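Putative Zn-dependent Alcohol Dehydrogenase (Rhodobacter sphaeroides, PDB 3IV6) binds S-adenosylmethionine in a Rossmann-like fold and is probably a methyltransferase, although it was named a putative zinc-dependent alcohol dehydrogenase. Local coordinates at residues A[13-18]-A[74-79]; A[19-24]-A[194-199]; A[143-148]-A[253-258]. All blocks are in the same frame, centred on the assembly; numbering follows the deposited sequence.

Contact 1 (A[13-18]-A[74-79]). With SAM (S-adenosylmethionine), chain E.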
loop_
_atom_site.group_PDB
_atom_site.type_symbol
_atom_site.label_atom_id
_atom_site.label_comp_id
_atom_site.label_asym_id
_atom_site.label_seq_id
_atom_site.Cartn_x
_atom_site.Cartn_y
_atom_site.Cartn_z
ATOM N N ALA A 13 -3.218 3.311 -12.858
ATOM C CA ALA A 13 -3.891 4.212 -11.940
ATOM C C ALA A 13 -2.910 5.229 -11.353
ATOM O O ALA A 13 -3.284 6.330 -10.987
ATOM C CB ALA A 13 -4.586 3.427 -10.825
ATOM N N TRP A 14 -1.644 4.881 -11.253
ATOM C CA TRP A 14 -0.761 5.809 -10.555
ATOM C C TRP A 14 0.068 6.729 -11.483
ATOM O O TRP A 14 0.638 7.733 -11.043
ATOM C CB TRP A 14 0.069 5.066 -9.503
ATOM C CG TRP A 14 -0.801 4.332 -8.526
ATOM C CD1 TRP A 14 -1.336 3.087 -8.684
ATOM C CD2 TRP A 14 -1.250 4.795 -7.238
ATOM N NE1 TRP A 14 -2.083 2.738 -7.578
ATOM C CE2 TRP A 14 -2.036 3.762 -6.676
ATOM C CE3 TRP A 14 -1.024 5.966 -6.495
ATOM C CZ2 TRP A 14 -2.622 3.877 -5.404
ATOM C CZ3 TRP A 14 -1.608 6.076 -5.240
ATOM C CH2 TRP A 14 -2.401 5.036 -4.707
ATOM N N GLU A 15 0.089 6.383 -12.765
ATOM C CA GLU A 15 0.514 7.280 -13.831
ATOM C C GLU A 15 -0.319 8.551 -13.845
ATOM O O GLU A 15 0.161 9.620 -14.225
ATOM C CB GLU A 15 0.369 6.562 -15.165
ATOM C CG GLU A 15 1.188 5.306 -15.194
ATOM C CD GLU A 15 2.656 5.613 -15.039
ATOM O OE1 GLU A 15 3.262 5.117 -14.064
ATOM O OE2 GLU A 15 3.184 6.364 -15.896
ATOM N N LEU A 16 -1.567 8.409 -13.418
ATOM C CA LEU A 16 -2.508 9.503 -13.285
ATOM C C LEU A 16 -2.195 10.482 -12.162
ATOM O O LEU A 16 -2.541 11.663 -12.264
ATOM C CB LEU A 16 -3.879 8.928 -13.004
ATOM C CG LEU A 16 -4.923 9.220 -14.059
ATOM C CD1 LEU A 16 -6.248 8.913 -13.429
ATOM C CD2 LEU A 16 -4.839 10.676 -14.475
ATOM N N ILE A 17 -1.568 9.987 -11.095
ATOM C CA ILE A 17 -1.465 10.745 -9.857
ATOM C C ILE A 17 -0.104 11.394 -9.666
ATOM O O ILE A 17 0.001 12.619 -9.538
ATOM C CB ILE A 17 -1.798 9.886 -8.622
ATOM C CG1 ILE A 17 -3.263 9.423 -8.643
ATOM C CG2 ILE A 17 -1.509 10.639 -7.351
ATOM C CD1 ILE A 17 -4.262 10.506 -8.946
ATOM N N GLY A 18 0.950 10.593 -9.668
ATOM C CA GLY A 18 2.273 11.145 -9.437
ATOM C C GLY A 18 2.333 11.970 -8.167
ATOM O O GLY A 18 1.553 11.791 -7.245
ATOM N N ASP A 74 8.443 0.552 -6.554
ATOM C CA ASP A 74 7.116 0.973 -6.981
ATOM C C ASP A 74 6.824 0.422 -8.372
ATOM O O ASP A 74 7.740 0.284 -9.205
ATOM C CB ASP A 74 7.017 2.511 -6.998
ATOM C CG ASP A 74 5.587 3.004 -6.904
ATOM O OD1 ASP A 74 4.828 2.830 -7.888
ATOM O OD2 ASP A 74 5.228 3.540 -5.828
ATOM N N PHE A 75 5.557 0.100 -8.632
ATOM C CA PHE A 75 5.214 -0.484 -9.929
ATOM C C PHE A 75 4.799 0.525 -11.003
ATOM O O PHE A 75 4.328 0.147 -12.068
ATOM C CB PHE A 75 4.209 -1.630 -9.773
ATOM C CG PHE A 75 2.827 -1.186 -9.499
ATOM C CD1 PHE A 75 2.567 0.133 -9.123
ATOM C CD2 PHE A 75 1.779 -2.076 -9.603
ATOM C CE1 PHE A 75 1.274 0.567 -8.866
ATOM C CE2 PHE A 75 0.491 -1.650 -9.333
ATOM C CZ PHE A 75 0.243 -0.316 -8.963
ATOM N N SER A 76 5.000 1.797 -10.717
ATOM C CA SER A 76 4.613 2.895 -11.606
ATOM C C SER A 76 5.789 3.800 -12.012
ATOM O O SER A 76 6.561 4.250 -11.175
ATOM C CB SER A 76 3.507 3.734 -10.959
ATOM O OG SER A 76 3.611 5.092 -11.343
ATOM N N GLN A 77 5.939 4.071 -13.296
ATOM C CA GLN A 77 7.102 4.837 -13.705
ATOM C C GLN A 77 7.044 6.302 -13.284
ATOM O O GLN A 77 8.074 6.890 -12.974
ATOM C CB GLN A 77 7.296 4.770 -15.202
ATOM C CG GLN A 77 8.593 5.405 -15.633
ATOM C CD GLN A 77 9.798 4.698 -15.054
ATOM O OE1 GLN A 77 9.962 3.480 -15.203
ATOM N NE2 GLN A 77 10.662 5.461 -14.404
ATOM N N ARG A 78 5.849 6.893 -13.300
ATOM C CA ARG A 78 5.706 8.304 -12.982
ATOM C C ARG A 78 5.999 8.549 -11.502
ATOM O O ARG A 78 6.624 9.555 -11.121
ATOM C CB ARG A 78 4.309 8.838 -13.337
ATOM C CG ARG A 78 4.258 10.368 -13.233
ATOM C CD ARG A 78 2.872 10.897 -13.282
ATOM N NE ARG A 78 2.777 12.248 -12.709
ATOM C CZ ARG A 78 1.688 13.029 -12.766
ATOM N NH1 ARG A 78 0.591 12.601 -13.391
ATOM N NH2 ARG A 78 1.694 14.236 -12.192
HETATM N N MSE A 79 5.529 7.613 -10.681
HETATM C CA MSE A 79 5.761 7.643 -9.251
HETATM C C MSE A 79 7.234 7.648 -8.945
HETATM O O MSE A 79 7.717 8.561 -8.277
HETATM C CB MSE A 79 5.030 6.505 -8.557
HETATM C CG MSE A 79 3.581 6.886 -8.293
HETATM SE SE MSE A 79 3.407 8.459 -7.083
HETATM C CE MSE A 79 1.456 8.367 -6.944
HETATM N N SAM E . 0.024 5.923 -0.981
HETATM C CA SAM E . -0.359 5.798 0.413
HETATM C C SAM E . 0.743 6.285 1.329
HETATM O O SAM E . 1.832 6.711 0.920
HETATM O OXT SAM E . 0.492 6.259 2.512
HETATM C CB SAM E . -0.806 4.378 0.742
HETATM C CG SAM E . -1.029 3.456 -0.465
HETATM S SD SAM E . 0.447 2.681 -1.198
HETATM C CE SAM E . 1.823 3.446 -0.295
HETATM C "C5'" SAM E . 0.476 3.355 -2.897
HETATM C "C4'" SAM E . 1.813 3.416 -3.628
HETATM O "O4'" SAM E . 2.301 2.103 -3.843
HETATM C "C3'" SAM E . 1.702 4.033 -5.011
HETATM O "O3'" SAM E . 2.886 4.768 -5.221
HETATM C "C2'" SAM E . 1.718 2.856 -5.963
HETATM O "O2'" SAM E . 2.378 3.167 -7.172
HETATM C "C1'" SAM E . 2.506 1.804 -5.204
HETATM N N9 SAM E . 2.011 0.449 -5.482
HETATM C C8 SAM E . 0.700 0.048 -5.474
HETATM N N7 SAM E . 0.645 -1.271 -5.805
HETATM C C5 SAM E . 1.908 -1.733 -6.027
HETATM C C6 SAM E . 2.413 -2.997 -6.386
HETATM N N6 SAM E . 1.626 -4.055 -6.597
HETATM N N1 SAM E . 3.769 -3.133 -6.551
HETATM C C2 SAM E . 4.593 -2.029 -6.376
HETATM N N3 SAM E . 4.114 -0.794 -6.009
HETATM C C4 SAM E . 2.780 -0.645 -5.837
#
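Two donors from 74-79 grip one carboxylate oxygen of Glu-15. Ser-76 OG gives its hydrogen to Glu-15 OE1 at 2.7 Å on the anti side, and Arg-78 N reaches it on the syn side along a nearly straight line (179°); both come from one face, tilted out of the carboxylate plane. A bend at chi2 (-62°) swings the carboxylate back to the start of helix 77-86, where it may be stabilised by the helix dipole. Ser-76 is the N-cap there, and its OG also accepts from Met-79 N. The extended Arg-78 side chain passes Glu-15 in the opposite direction; its NH1 donates to Glu-15 O at 3.1 Å, while NE forms a salt bridge with Asp-82.

Asp-74, at the end of the second strand of the Rossmann-like fold, is the acidic residue expected there in class I methyltransferases: its OD1 and OD2 accept from SAM O2' and O3'. OD1 also takes Ser-76 N in an Asx turn.

Phe-75 lies with one face over the adenine, while Trp-14 turns a face to the ribose. Between the two rings, planes 53° apart, Trp-14 CD1 meets Phe-75 CE1 at 3.6 Å. Selenomethionine Met-79 sets CE at the indole edge, beside Ile-17 CG2.

Contact 2 (A[19-24]-A[194-199]). With SAM (S-adenosylmethionine), chain E.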
loop_
_atom_site.group_PDB
_atom_site.type_symbol
_atom_site.label_atom_id
_atom_site.label_comp_id
_atom_site.label_asym_id
_atom_site.label_seq_id
_atom_site.Cartn_x
_atom_site.Cartn_y
_atom_site.Cartn_z
ATOM N N ASN A 19 3.279 12.889 -8.122
ATOM C CA ASN A 19 3.454 13.729 -6.962
ATOM C C ASN A 19 2.193 14.402 -6.389
ATOM O O ASN A 19 2.219 14.928 -5.292
ATOM C CB ASN A 19 4.585 14.749 -7.197
ATOM C CG ASN A 19 4.307 15.735 -8.341
ATOM O OD1 ASN A 19 3.165 15.901 -8.793
ATOM N ND2 ASN A 19 5.363 16.417 -8.790
ATOM N N GLN A 20 1.086 14.397 -7.107
ATOM C CA GLN A 20 -0.133 14.987 -6.564
ATOM C C GLN A 20 -0.526 14.316 -5.254
ATOM O O GLN A 20 -1.119 14.941 -4.371
ATOM C CB GLN A 20 -1.289 14.864 -7.554
ATOM C CG GLN A 20 -1.148 15.704 -8.786
ATOM C CD GLN A 20 -2.310 15.515 -9.716
ATOM O OE1 GLN A 20 -3.373 16.106 -9.532
ATOM N NE2 GLN A 20 -2.124 14.675 -10.720
ATOM N N PHE A 21 -0.192 13.041 -5.127
ATOM C CA PHE A 21 -0.570 12.314 -3.939
ATOM C C PHE A 21 -0.066 12.930 -2.630
ATOM O O PHE A 21 -0.786 12.970 -1.627
ATOM C CB PHE A 21 -0.158 10.858 -4.003
ATOM C CG PHE A 21 -0.745 10.061 -2.890
ATOM C CD1 PHE A 21 -2.018 9.528 -3.014
ATOM C CD2 PHE A 21 -0.064 9.916 -1.682
ATOM C CE1 PHE A 21 -2.595 8.819 -1.988
ATOM C CE2 PHE A 21 -0.639 9.219 -0.625
ATOM C CZ PHE A 21 -1.902 8.663 -0.778
ATOM N N TRP A 22 1.162 13.417 -2.626
ATOM C CA TRP A 22 1.681 14.012 -1.409
ATOM C C TRP A 22 1.734 15.545 -1.422
ATOM O O TRP A 22 2.230 16.161 -0.471
ATOM C CB TRP A 22 3.071 13.465 -1.153
ATOM C CG TRP A 22 4.157 13.951 -2.138
ATOM C CD1 TRP A 22 4.721 15.210 -2.216
ATOM C CD2 TRP A 22 4.832 13.167 -3.112
ATOM N NE1 TRP A 22 5.692 15.243 -3.188
ATOM C CE2 TRP A 22 5.780 13.993 -3.748
ATOM C CE3 TRP A 22 4.726 11.840 -3.509
ATOM C CZ2 TRP A 22 6.599 13.538 -4.751
ATOM C CZ3 TRP A 22 5.546 11.392 -4.494
ATOM C CH2 TRP A 22 6.467 12.231 -5.111
ATOM N N THR A 23 1.260 16.164 -2.498
ATOM C CA THR A 23 1.301 17.621 -2.613
ATOM C C THR A 23 -0.075 18.205 -2.412
ATOM O O THR A 23 -0.222 19.288 -1.852
ATOM C CB THR A 23 1.843 18.108 -3.977
ATOM O OG1 THR A 23 1.168 17.418 -5.040
ATOM C CG2 THR A 23 3.310 17.857 -4.081
ATOM N N ILE A 24 -1.084 17.502 -2.907
ATOM C CA ILE A 24 -2.432 18.021 -2.810
ATOM C C ILE A 24 -3.400 16.924 -2.428
ATOM O O ILE A 24 -4.583 17.175 -2.241
ATOM C CB ILE A 24 -2.840 18.803 -4.075
ATOM C CG1 ILE A 24 -3.261 17.871 -5.202
ATOM C CG2 ILE A 24 -1.705 19.686 -4.525
ATOM C CD1 ILE A 24 -3.767 18.598 -6.414
ATOM N N VAL A 194 -15.563 10.975 -2.572
ATOM C CA VAL A 194 -15.375 11.913 -1.473
ATOM C C VAL A 194 -14.064 12.678 -1.618
ATOM O O VAL A 194 -13.207 12.313 -2.424
ATOM C CB VAL A 194 -15.392 11.196 -0.109
ATOM C CG1 VAL A 194 -16.706 10.456 0.085
ATOM C CG2 VAL A 194 -14.212 10.242 0.001
ATOM N N PRO A 195 -13.914 13.740 -0.833
ATOM C CA PRO A 195 -12.768 14.645 -0.973
ATOM C C PRO A 195 -11.455 13.956 -0.616
ATOM O O PRO A 195 -11.317 13.425 0.486
ATOM C CB PRO A 195 -13.075 15.748 0.042
ATOM C CG PRO A 195 -14.559 15.762 0.137
ATOM C CD PRO A 195 -14.994 14.333 -0.026
ATOM N N HIS A 196 -10.505 13.965 -1.545
ATOM C CA HIS A 196 -9.176 13.459 -1.278
ATOM C C HIS A 196 -8.238 14.644 -1.420
ATOM O O HIS A 196 -7.588 14.838 -2.454
ATOM C CB HIS A 196 -8.808 12.414 -2.296
ATOM C CG HIS A 196 -7.608 11.602 -1.926
ATOM N ND1 HIS A 196 -6.324 12.100 -2.018
ATOM C CD2 HIS A 196 -7.495 10.331 -1.478
ATOM C CE1 HIS A 196 -5.474 11.166 -1.645
ATOM N NE2 HIS A 196 -6.151 10.081 -1.312
ATOM N N GLY A 197 -8.179 15.460 -0.376
ATOM C CA GLY A 197 -7.400 16.665 -0.484
ATOM C C GLY A 197 -7.995 17.603 -1.512
ATOM O O GLY A 197 -9.150 17.975 -1.403
ATOM N N LEU A 198 -7.209 18.006 -2.494
ATOM C CA LEU A 198 -7.701 18.937 -3.487
ATOM C C LEU A 198 -7.616 18.397 -4.915
ATOM O O LEU A 198 -7.675 19.179 -5.882
ATOM C CB LEU A 198 -6.944 20.268 -3.443
ATOM C CG LEU A 198 -6.494 20.990 -2.187
ATOM C CD1 LEU A 198 -5.585 22.121 -2.624
ATOM C CD2 LEU A 198 -7.631 21.477 -1.345
ATOM N N ILE A 199 -7.472 17.080 -5.056
ATOM C CA ILE A 199 -7.535 16.466 -6.380
ATOM C C ILE A 199 -8.992 16.496 -6.887
ATOM O O ILE A 199 -9.946 16.194 -6.126
ATOM C CB ILE A 199 -6.977 15.016 -6.403
ATOM C CG1 ILE A 199 -5.586 14.927 -5.769
ATOM C CG2 ILE A 199 -6.887 14.519 -7.834
ATOM C CD1 ILE A 199 -5.185 13.520 -5.431
HETATM N N SAM E . 0.024 5.923 -0.981
HETATM C CA SAM E . -0.359 5.798 0.413
HETATM C C SAM E . 0.743 6.285 1.329
HETATM O O SAM E . 1.832 6.711 0.920
HETATM O OXT SAM E . 0.492 6.259 2.512
HETATM C CB SAM E . -0.806 4.378 0.742
HETATM C CG SAM E . -1.029 3.456 -0.465
HETATM S SD SAM E . 0.447 2.681 -1.198
HETATM C CE SAM E . 1.823 3.446 -0.295
HETATM C "C5'" SAM E . 0.476 3.355 -2.897
HETATM C "C4'" SAM E . 1.813 3.416 -3.628
HETATM O "O4'" SAM E . 2.301 2.103 -3.843
HETATM C "C3'" SAM E . 1.702 4.033 -5.011
HETATM O "O3'" SAM E . 2.886 4.768 -5.221
HETATM C "C2'" SAM E . 1.718 2.856 -5.963
HETATM O "O2'" SAM E . 2.378 3.167 -7.172
HETATM C "C1'" SAM E . 2.506 1.804 -5.204
HETATM N N9 SAM E . 2.011 0.449 -5.482
HETATM C C8 SAM E . 0.700 0.048 -5.474
HETATM N N7 SAM E . 0.645 -1.271 -5.805
HETATM C C5 SAM E . 1.908 -1.733 -6.027
HETATM C C6 SAM E . 2.413 -2.997 -6.386
HETATM N N6 SAM E . 1.626 -4.055 -6.597
HETATM N N1 SAM E . 3.769 -3.133 -6.551
HETATM C C2 SAM E . 4.593 -2.029 -6.376
HETATM N N3 SAM E . 4.114 -0.794 -6.009
HETATM C C4 SAM E . 2.780 -0.645 -5.837
#
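Gln-20 makes the first touch, a loose one: its OE1 lies 4.2 Å from Ile-199 CG2. The NH2 end of the same amide turns back to Ile-17 O in a weak hydrogen bond, and the side chain also rests on Arg-78 of helix 77-86.

Next along the short, weakly bonded helix comes Phe-21, whose ring bridges the loop and the cofactor. A chi1 of -170° turns CG away from the backbone N and brings the ring up to His-196, where Phe-21 CE1 comes within 3.7 Å of His-196 CE1. The phenyl carbon lies at the edge of the imidazole, and the two ring planes stand 52° apart. The neighbouring ring atom Phe-21 CZ is 3.4 Å from the amino nitrogen N of SAM, so this residue helps to wall the methionine end of the pocket. On the histidine side the cluster continues to Trp-207 of helix 201-210, which meets the imidazole edge-to-face. The contact thus joins the N-terminal segment beside the cofactor to the loop between helices 187-192 and 201-210, in what is probably a class I methyltransferase domain.

At Ile-24 the backbone takes over. Leu-198 N donates to Ile-24 O at 2.8 Å. Gly-197 CA adds a CH...O contact to that same oxygen at 3.4 Å. Both donors belong to the type II' turn from His-196 to Ile-199, in which Gly-197 has positive phi. Beside this bond Ile-24 CG1 packs against Ile-199 CG1 at 3.8 Å, the two branched side chains crossing at about a right angle.

Contact 3 (A[143-148]-A[253-258])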
loop_
_atom_site.group_PDB
_atom_site.type_symbol
_atom_site.label_atom_id
_atom_site.label_comp_id
_atom_site.label_asym_id
_atom_site.label_seq_id
_atom_site.Cartn_x
_atom_site.Cartn_y
_atom_site.Cartn_z
ATOM N N THR A 143 12.808 -7.610 9.350
ATOM C CA THR A 143 11.470 -7.276 9.832
ATOM C C THR A 143 10.653 -6.570 8.752
ATOM O O THR A 143 11.180 -5.753 7.998
ATOM C CB THR A 143 11.584 -6.404 11.101
ATOM O OG1 THR A 143 12.449 -7.065 12.042
ATOM C CG2 THR A 143 10.207 -6.130 11.720
ATOM N N VAL A 144 9.377 -6.916 8.649
ATOM C CA VAL A 144 8.463 -6.208 7.756
ATOM C C VAL A 144 7.537 -5.415 8.642
ATOM O O VAL A 144 6.984 -5.951 9.606
ATOM C CB VAL A 144 7.625 -7.190 6.907
ATOM C CG1 VAL A 144 6.495 -6.462 6.018
ATOM C CG2 VAL A 144 8.558 -8.027 6.060
ATOM N N ARG A 145 7.388 -4.132 8.331
ATOM C CA ARG A 145 6.400 -3.301 9.005
ATOM C C ARG A 145 5.407 -2.800 7.979
ATOM O O ARG A 145 5.737 -2.058 7.039
ATOM C CB ARG A 145 7.085 -2.164 9.749
ATOM C CG ARG A 145 8.046 -2.646 10.855
ATOM C CD ARG A 145 8.746 -1.498 11.493
ATOM N NE ARG A 145 9.524 -1.945 12.638
ATOM C CZ ARG A 145 10.354 -1.180 13.355
ATOM N NH1 ARG A 145 11.005 -1.719 14.396
ATOM N NH2 ARG A 145 10.538 0.103 13.055
ATOM N N ALA A 146 4.177 -3.260 8.130
ATOM C CA ALA A 146 3.123 -2.943 7.144
ATOM C C ALA A 146 1.832 -2.469 7.820
ATOM O O ALA A 146 1.231 -3.205 8.587
ATOM C CB ALA A 146 2.841 -4.160 6.247
ATOM N N SER A 147 1.421 -1.235 7.569
ATOM C CA SER A 147 0.201 -0.757 8.201
ATOM C C SER A 147 -0.981 -1.033 7.283
ATOM O O SER A 147 -0.831 -1.020 6.081
ATOM C CB SER A 147 0.307 0.708 8.400
ATOM O OG SER A 147 0.338 1.308 7.123
ATOM N N VAL A 148 -2.148 -1.293 7.851
ATOM C CA VAL A 148 -3.326 -1.543 7.069
ATOM C C VAL A 148 -4.494 -0.744 7.613
ATOM O O VAL A 148 -4.741 -0.760 8.790
ATOM C CB VAL A 148 -3.715 -2.999 7.133
ATOM C CG1 VAL A 148 -4.847 -3.275 6.106
ATOM C CG2 VAL A 148 -2.492 -3.864 6.837
ATOM N N LEU A 253 -0.691 -0.999 12.494
ATOM C CA LEU A 253 0.623 -1.326 11.954
ATOM C C LEU A 253 1.098 -2.690 12.446
ATOM O O LEU A 253 1.055 -2.980 13.641
ATOM C CB LEU A 253 1.641 -0.248 12.334
ATOM C CG LEU A 253 3.109 -0.573 12.052
ATOM C CD1 LEU A 253 3.300 -0.981 10.599
ATOM C CD2 LEU A 253 3.998 0.612 12.400
ATOM N N TYR A 254 1.550 -3.524 11.514
ATOM C CA TYR A 254 1.857 -4.925 11.818
ATOM C C TYR A 254 3.290 -5.182 11.522
ATOM O O TYR A 254 3.731 -4.925 10.398
ATOM C CB TYR A 254 1.070 -5.897 10.927
ATOM C CG TYR A 254 -0.393 -5.794 11.114
ATOM C CD1 TYR A 254 -1.073 -6.722 11.899
ATOM C CD2 TYR A 254 -1.107 -4.750 10.539
ATOM C CE1 TYR A 254 -2.436 -6.634 12.092
ATOM C CE2 TYR A 254 -2.498 -4.640 10.726
ATOM C CZ TYR A 254 -3.157 -5.592 11.516
ATOM O OH TYR A 254 -4.508 -5.516 11.747
ATOM N N GLN A 255 3.994 -5.726 12.516
ATOM C CA GLN A 255 5.408 -6.061 12.394
ATOM C C GLN A 255 5.513 -7.574 12.418
ATOM O O GLN A 255 5.040 -8.233 13.344
ATOM C CB GLN A 255 6.206 -5.413 13.527
ATOM C CG GLN A 255 7.636 -5.920 13.666
ATOM C CD GLN A 255 8.428 -5.110 14.672
ATOM O OE1 GLN A 255 8.333 -3.887 14.701
ATOM N NE2 GLN A 255 9.210 -5.789 15.512
ATOM N N PHE A 256 6.098 -8.130 11.371
ATOM C CA PHE A 256 6.179 -9.580 11.229
ATOM C C PHE A 256 7.449 -10.044 10.512
ATOM O O PHE A 256 8.177 -9.266 9.881
ATOM C CB PHE A 256 4.917 -10.156 10.548
ATOM C CG PHE A 256 4.641 -9.629 9.133
ATOM C CD1 PHE A 256 5.003 -10.381 8.007
ATOM C CD2 PHE A 256 4.002 -8.407 8.910
ATOM C CE1 PHE A 256 4.729 -9.935 6.686
ATOM C CE2 PHE A 256 3.745 -7.963 7.591
ATOM C CZ PHE A 256 4.098 -8.736 6.499
ATOM N N SER A 257 7.700 -11.335 10.591
ATOM C CA SER A 257 8.942 -11.873 10.071
ATOM C C SER A 257 8.766 -13.369 9.935
ATOM O O SER A 257 7.750 -13.894 10.400
ATOM C CB SER A 257 10.045 -11.593 11.068
ATOM O OG SER A 257 9.652 -12.160 12.287
ATOM N N ARG A 258 9.713 -14.038 9.271
ATOM C CA ARG A 258 9.748 -15.483 9.297
ATOM C C ARG A 258 11.191 -15.878 9.472
ATOM O O ARG A 258 12.037 -15.465 8.687
ATOM C CB ARG A 258 9.128 -16.125 8.043
ATOM C CG ARG A 258 9.855 -15.838 6.768
ATOM C CD ARG A 258 9.918 -17.059 5.904
ATOM N NE ARG A 258 9.348 -16.832 4.570
ATOM C CZ ARG A 258 9.982 -16.235 3.555
ATOM N NH1 ARG A 258 9.358 -16.111 2.383
ATOM N NH2 ARG A 258 11.226 -15.757 3.707
#
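Tyr-254 O takes the N-H of Ala-146, with 2.8 Å from Ala-146 N to Tyr-254 O, and also receives a CH...O contact from Arg-145 CA. In return Tyr-254 N donates to Ala-146 O at 3.0 Å. One hydrogen-bonded pair along, Val-144 and Phe-256 exchange N-H and C=O at 2.9 Å for Val-144 N to Phe-256 O. Strand 251-258 is the one antiparallel strand in the seven-stranded sheet, inserted between 143-149 and 237-244; this gives the strand order 3-2-1-4-5-7-6 characteristic of class I methyltransferases.

On the face bearing Val-144 and Phe-256, CB of the valine sits 3.9 Å from the centroid of the Phe-256 ring, directly over it, in a CH-pi contact. Phe-256 CG lies between the backbone N and the carbonyl carbon (chi1 60°), which folds the ring back across the neighbouring strand so that its edge also meets Ala-146 CB. Tyr-254 packs CE2 against Val-148 CG2, and its OH bonds Asp-219.

On the other face Arg-145 and Gln-255 run side by side, with a weak bond of 3.1 Å from Arg-145 NE to Gln-255 OE1. Because that bond is weak, the Phe-39 and Glu-41 carbonyls that take Arg-145 NH2, and Glu-240, which takes Gln-255 NE2, probably do more to hold the two polar ends in place.

Overall arrangement
Contacts 1 and 2 adjoin, their centres about 14 Å apart, and both reach SAM: helices 11-15 and 20-23 follow each other in the chain and cover the cofactor, meeting helix 77-86 in one case and the loop before helix 201-210 in the other. Their segments alternate along the sequence. Contact 3 lies on the opposite side of the chain's centre, about 24 Å from contact 1 and about 27 Å from contact 2 between centres, and joins two strands of the seven-stranded sheet. Contact 3 thus belongs to the sheet, contact 1 starts from the end of its strand 69-74, and contact 2 is tied to contact 1 through SAM and direct packing.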